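Local coordinates for protein 2,3-dihydroxybenzoate-AMP ligase (Mycobacterium smegmatis, PDB 5KEI) that belongs to the ANL superfamily of AMP-binding enzymes, with a large AMP-binding-enzyme region followed by the family's smaller C-terminal domain, at residues Ile200-Val212 against Pro220-Tyr232. Sequence-based numbering, arbitrary orientation.
Sequences IAPDPAAPALLLV and PKLIPRTHQDYVY
His227 shows how 200-212 fits against 220-232, and its side chain can be followed outward from the backbone. His227 CB rests 3.2 Å from Pro204 O. CG stands anti to the carbonyl carbon (chi1 -64°), and the ring lies with one face on Ala208: Ala208 CB sits 3.4 Å from the centroid of the His227 ring and 8° off its normal, a CH-pi contact. CD2 passes Ala206 O and Asp203 O, ND1 bonds to the backbone N of Leu47, and NE2 meets a water in the ring plane that also donates to Pro207 O. Both ring nitrogens thus have partners, which, with the Ala208 methyl over one face, should hold the ring's rotation.

Farther along, Arg225 CG packs on Leu211 CD1 at 3.5 Å. Bends at chi2 and chi3 fold the guanidinium back, where NE and NH2 grip Asp229 OD2 side-on in their own plane and Tyr230 CD1 lies over one face. On the opposite face of the sheet, Leu210 CD2 meets Pro224 CB at 3.8 Å.

The backbones pair antiparallel: Ile223 N bonds to Leu211 O at 2.7 Å, and Leu211 N returns the bond to Ile223 O. Ala208 N reaches Arg225 O at 2.8 Å, while Leu209 N makes a weak bond to the same oxygen. Two residues facing one define a classic beta bulge, in a beta hairpin whose second strand edges a mixed sheet and enters helix 227-240 through a Thr226-Asp229 capping box.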
loop_
_atom_site.group_PDB
_atom_site.type_symbol
_atom_site.label_atom_id
_atom_site.label_comp_id
_atom_site.label_asym_id
_atom_site.label_seq_id
_atom_site.Cartn_x
_atom_site.Cartn_y
_atom_site.Cartn_z
ATOM N N ILE A 200 -8.296 0.240 25.506
ATOM C CA ILE A 200 -7.009 -0.123 24.918
ATOM C C ILE A 200 -6.011 0.999 25.143
ATOM O O ILE A 200 -6.393 2.119 25.447
ATOM C CB ILE A 200 -7.111 -0.404 23.381
ATOM C CG1 ILE A 200 -7.461 0.884 22.621
ATOM C CG2 ILE A 200 -8.116 -1.528 23.079
ATOM C CD1 ILE A 200 -7.430 0.745 21.103
ATOM N N ALA A 201 -4.731 0.699 24.982
ATOM C CA ALA A 201 -3.734 1.754 24.980
ATOM C C ALA A 201 -2.509 1.375 24.151
ATOM O O ALA A 201 -1.406 1.235 24.703
ATOM C CB ALA A 201 -3.330 2.098 26.399
ATOM N N PRO A 202 -2.692 1.227 22.820
ATOM C CA PRO A 202 -1.571 0.916 21.921
ATOM C C PRO A 202 -0.512 2.006 21.962
ATOM O O PRO A 202 -0.806 3.152 22.313
ATOM C CB PRO A 202 -2.222 0.863 20.533
ATOM C CG PRO A 202 -3.679 0.727 20.775
ATOM C CD PRO A 202 -3.946 1.424 22.076
ATOM N N ASP A 203 0.716 1.635 21.630
ATOM C CA ASP A 203 1.780 2.599 21.406
ATOM C C ASP A 203 1.484 3.279 20.074
ATOM O O ASP A 203 1.334 2.598 19.064
ATOM C CB ASP A 203 3.125 1.888 21.389
ATOM C CG ASP A 203 4.288 2.825 21.301
ATOM O OD1 ASP A 203 4.082 4.028 21.047
ATOM O OD2 ASP A 203 5.430 2.341 21.469
ATOM N N PRO A 204 1.366 4.618 20.068
ATOM C CA PRO A 204 1.032 5.298 18.813
ATOM C C PRO A 204 2.165 5.206 17.776
ATOM O O PRO A 204 1.932 5.362 16.568
ATOM C CB PRO A 204 0.770 6.745 19.260
ATOM C CG PRO A 204 1.476 6.888 20.549
ATOM C CD PRO A 204 1.357 5.546 21.211
ATOM N N ALA A 205 3.375 4.923 18.241
ATOM C CA ALA A 205 4.484 4.658 17.341
ATOM C C ALA A 205 4.588 3.161 16.957
ATOM O O ALA A 205 5.557 2.752 16.323
ATOM C CB ALA A 205 5.783 5.135 17.965
ATOM N N ALA A 206 3.591 2.365 17.349
ATOM C CA ALA A 206 3.454 0.968 16.930
ATOM C C ALA A 206 2.443 0.897 15.784
ATOM O O ALA A 206 1.689 1.859 15.592
ATOM C CB ALA A 206 2.996 0.088 18.114
ATOM N N PRO A 207 2.416 -0.230 15.026
ATOM C CA PRO A 207 1.480 -0.396 13.907
ATOM C C PRO A 207 0.018 -0.190 14.276
ATOM O O PRO A 207 -0.444 -0.755 15.247
ATOM C CB PRO A 207 1.712 -1.853 13.476
ATOM C CG PRO A 207 3.126 -2.096 13.789
ATOM C CD PRO A 207 3.399 -1.337 15.059
ATOM N N ALA A 208 -0.693 0.616 13.492
ATOM C CA ALA A 208 -2.121 0.769 13.653
ATOM C C ALA A 208 -2.824 -0.216 12.741
ATOM O O ALA A 208 -3.810 -0.837 13.141
ATOM C CB ALA A 208 -2.554 2.188 13.330
ATOM N N LEU A 209 -2.324 -0.337 11.505
ATOM C CA LEU A 209 -2.874 -1.291 10.538
ATOM C C LEU A 209 -1.777 -1.803 9.606
ATOM O O LEU A 209 -0.674 -1.257 9.596
ATOM C CB LEU A 209 -4.014 -0.655 9.717
ATOM C CG LEU A 209 -3.820 0.722 9.057
ATOM C CD1 LEU A 209 -2.828 0.684 7.906
ATOM C CD2 LEU A 209 -5.143 1.266 8.547
ATOM N N LEU A 210 -2.070 -2.842 8.822
ATOM C CA LEU A 210 -1.120 -3.285 7.788
ATOM C C LEU A 210 -1.714 -3.042 6.390
ATOM O O LEU A 210 -2.841 -3.454 6.083
ATOM C CB LEU A 210 -0.747 -4.764 7.966
ATOM C CG LEU A 210 -0.285 -5.183 9.380
ATOM C CD1 LEU A 210 -0.080 -6.690 9.511
ATOM C CD2 LEU A 210 0.981 -4.453 9.819
ATOM N N LEU A 211 -0.969 -2.346 5.547
ATOM C CA LEU A 211 -1.368 -2.221 4.144
ATOM C C LEU A 211 -0.733 -3.349 3.348
ATOM O O LEU A 211 0.218 -3.988 3.800
ATOM C CB LEU A 211 -0.962 -0.865 3.564
ATOM C CG LEU A 211 -1.499 0.400 4.241
ATOM C CD1 LEU A 211 -0.745 1.609 3.739
ATOM C CD2 LEU A 211 -2.983 0.579 3.951
ATOM N N VAL A 212 -1.285 -3.594 2.169
ATOM C CA VAL A 212 -0.727 -4.543 1.221
ATOM C C VAL A 212 0.125 -3.811 0.177
ATOM O O VAL A 212 -0.216 -2.725 -0.273
ATOM C CB VAL A 212 -1.848 -5.356 0.535
ATOM C CG1 VAL A 212 -1.277 -6.244 -0.550
ATOM C CG2 VAL A 212 -2.575 -6.206 1.570
ATOM N N PRO A 220 3.273 -11.071 -2.164
ATOM C CA PRO A 220 2.952 -9.711 -1.719
ATOM C C PRO A 220 3.398 -9.513 -0.271
ATOM O O PRO A 220 3.470 -10.472 0.498
ATOM C CB PRO A 220 1.424 -9.640 -1.855
ATOM C CG PRO A 220 1.063 -10.721 -2.809
ATOM C CD PRO A 220 2.067 -11.818 -2.556
ATOM N N LYS A 221 3.721 -8.282 0.092
ATOM C CA LYS A 221 4.225 -8.010 1.429
ATOM C C LYS A 221 3.228 -7.173 2.218
ATOM O O LYS A 221 2.317 -6.576 1.638
ATOM C CB LYS A 221 5.592 -7.327 1.349
ATOM C CG LYS A 221 6.681 -8.249 0.796
ATOM C CD LYS A 221 7.878 -7.477 0.263
ATOM C CE LYS A 221 8.055 -7.712 -1.244
ATOM N NZ LYS A 221 9.264 -7.022 -1.783
ATOM N N LEU A 222 3.378 -7.177 3.540
ATOM C CA LEU A 222 2.555 -6.352 4.408
ATOM C C LEU A 222 3.365 -5.163 4.930
ATOM O O LEU A 222 4.518 -5.287 5.351
ATOM C CB LEU A 222 1.980 -7.171 5.576
ATOM C CG LEU A 222 1.077 -8.335 5.165
ATOM C CD1 LEU A 222 0.622 -9.161 6.359
ATOM C CD2 LEU A 222 -0.112 -7.835 4.348
ATOM N N ILE A 223 2.732 -4.003 4.893
ATOM C CA ILE A 223 3.381 -2.754 5.244
ATOM C C ILE A 223 2.776 -2.210 6.518
ATOM O O ILE A 223 1.576 -1.891 6.549
ATOM C CB ILE A 223 3.230 -1.722 4.100
ATOM C CG1 ILE A 223 3.974 -2.214 2.853
ATOM C CG2 ILE A 223 3.743 -0.368 4.528
ATOM C CD1 ILE A 223 3.522 -1.562 1.562
ATOM N N PRO A 224 3.588 -2.105 7.583
ATOM C CA PRO A 224 3.032 -1.588 8.841
ATOM C C PRO A 224 3.011 -0.058 8.841
ATOM O O PRO A 224 4.016 0.603 8.554
ATOM C CB PRO A 224 3.980 -2.143 9.901
ATOM C CG PRO A 224 5.291 -2.247 9.194
ATOM C CD PRO A 224 4.996 -2.505 7.728
ATOM N N ARG A 225 1.849 0.513 9.111
ATOM C CA ARG A 225 1.789 1.960 9.242
ATOM C C ARG A 225 1.440 2.227 10.688
ATOM O O ARG A 225 0.492 1.652 11.232
ATOM C CB ARG A 225 0.777 2.583 8.272
ATOM C CG ARG A 225 0.945 2.149 6.801
ATOM C CD ARG A 225 2.178 2.763 6.115
ATOM N NE ARG A 225 2.182 4.218 6.280
ATOM C CZ ARG A 225 1.898 5.107 5.332
ATOM N NH1 ARG A 225 1.619 4.722 4.094
ATOM N NH2 ARG A 225 1.926 6.392 5.632
ATOM N N THR A 226 2.242 3.055 11.334
ATOM C CA THR A 226 1.994 3.366 12.725
ATOM C C THR A 226 0.863 4.371 12.841
ATOM O O THR A 226 0.493 5.019 11.857
ATOM C CB THR A 226 3.244 3.918 13.386
ATOM O OG1 THR A 226 3.564 5.183 12.794
ATOM C CG2 THR A 226 4.390 2.970 13.174
ATOM N N HIS A 227 0.304 4.485 14.042
ATOM C CA HIS A 227 -0.710 5.497 14.331
ATOM C C HIS A 227 -0.153 6.874 13.997
ATOM O O HIS A 227 -0.806 7.675 13.322
ATOM C CB HIS A 227 -1.144 5.455 15.804
ATOM C CG HIS A 227 -1.814 4.181 16.215
ATOM N ND1 HIS A 227 -3.185 4.004 16.156
ATOM C CD2 HIS A 227 -1.316 3.035 16.736
ATOM C CE1 HIS A 227 -3.493 2.802 16.596
ATOM N NE2 HIS A 227 -2.376 2.189 16.958
ATOM N N GLN A 228 1.068 7.124 14.463
ATOM C CA GLN A 228 1.716 8.414 14.279
ATOM C C GLN A 228 1.757 8.805 12.801
ATOM O O GLN A 228 1.389 9.934 12.434
ATOM C CB GLN A 228 3.139 8.390 14.852
ATOM C CG GLN A 228 3.266 8.271 16.402
ATOM C CD GLN A 228 3.024 9.603 17.143
ATOM O OE1 GLN A 228 2.285 10.457 16.665
ATOM N NE2 GLN A 228 3.666 9.777 18.306
ATOM N N ASP A 229 2.196 7.879 11.942
ATOM C CA ASP A 229 2.537 8.303 10.601
ATOM C C ASP A 229 1.308 8.272 9.708
ATOM O O ASP A 229 1.226 9.040 8.749
ATOM C CB ASP A 229 3.675 7.485 9.971
ATOM C CG ASP A 229 3.291 6.064 9.622
ATOM O OD1 ASP A 229 3.417 5.171 10.463
ATOM O OD2 ASP A 229 2.777 5.859 8.500
ATOM N N TYR A 230 0.326 7.445 10.053
ATOM C CA TYR A 230 -0.859 7.311 9.210
ATOM C C TYR A 230 -1.825 8.481 9.465
ATOM O O TYR A 230 -2.445 8.994 8.531
ATOM C CB TYR A 230 -1.535 5.934 9.419
ATOM C CG TYR A 230 -2.183 5.483 8.123
ATOM C CD1 TYR A 230 -1.374 5.367 6.988
ATOM C CD2 TYR A 230 -3.506 5.066 8.020
ATOM C CE1 TYR A 230 -1.848 4.950 5.784
ATOM C CE2 TYR A 230 -4.010 4.608 6.759
ATOM C CZ TYR A 230 -3.153 4.564 5.651
ATOM O OH TYR A 230 -3.524 4.150 4.394
ATOM N N VAL A 231 -1.914 8.935 10.712
ATOM C CA VAL A 231 -2.706 10.127 11.006
ATOM C C VAL A 231 -2.047 11.333 10.341
ATOM O O VAL A 231 -2.714 12.136 9.680
ATOM C CB VAL A 231 -2.850 10.353 12.507
ATOM C CG1 VAL A 231 -3.537 11.714 12.804
ATOM C CG2 VAL A 231 -3.626 9.189 13.125
ATOM N N TYR A 232 -0.729 11.438 10.481
ATOM C CA TYR A 232 -0.008 12.471 9.742
ATOM C C TYR A 232 -0.194 12.394 8.212
ATOM O O TYR A 232 -0.368 13.423 7.562
ATOM C CB TYR A 232 1.495 12.439 10.075
ATOM C CG TYR A 232 2.344 13.413 9.258
ATOM C CD1 TYR A 232 2.039 14.778 9.209
ATOM C CD2 TYR A 232 3.410 12.962 8.490
ATOM C CE1 TYR A 232 2.802 15.676 8.439
ATOM C CE2 TYR A 232 4.167 13.840 7.722
ATOM C CZ TYR A 232 3.860 15.196 7.692
ATOM O OH TYR A 232 4.622 16.063 6.929
HETATM O O HOH W 1 -2.358 -0.878 17.531
#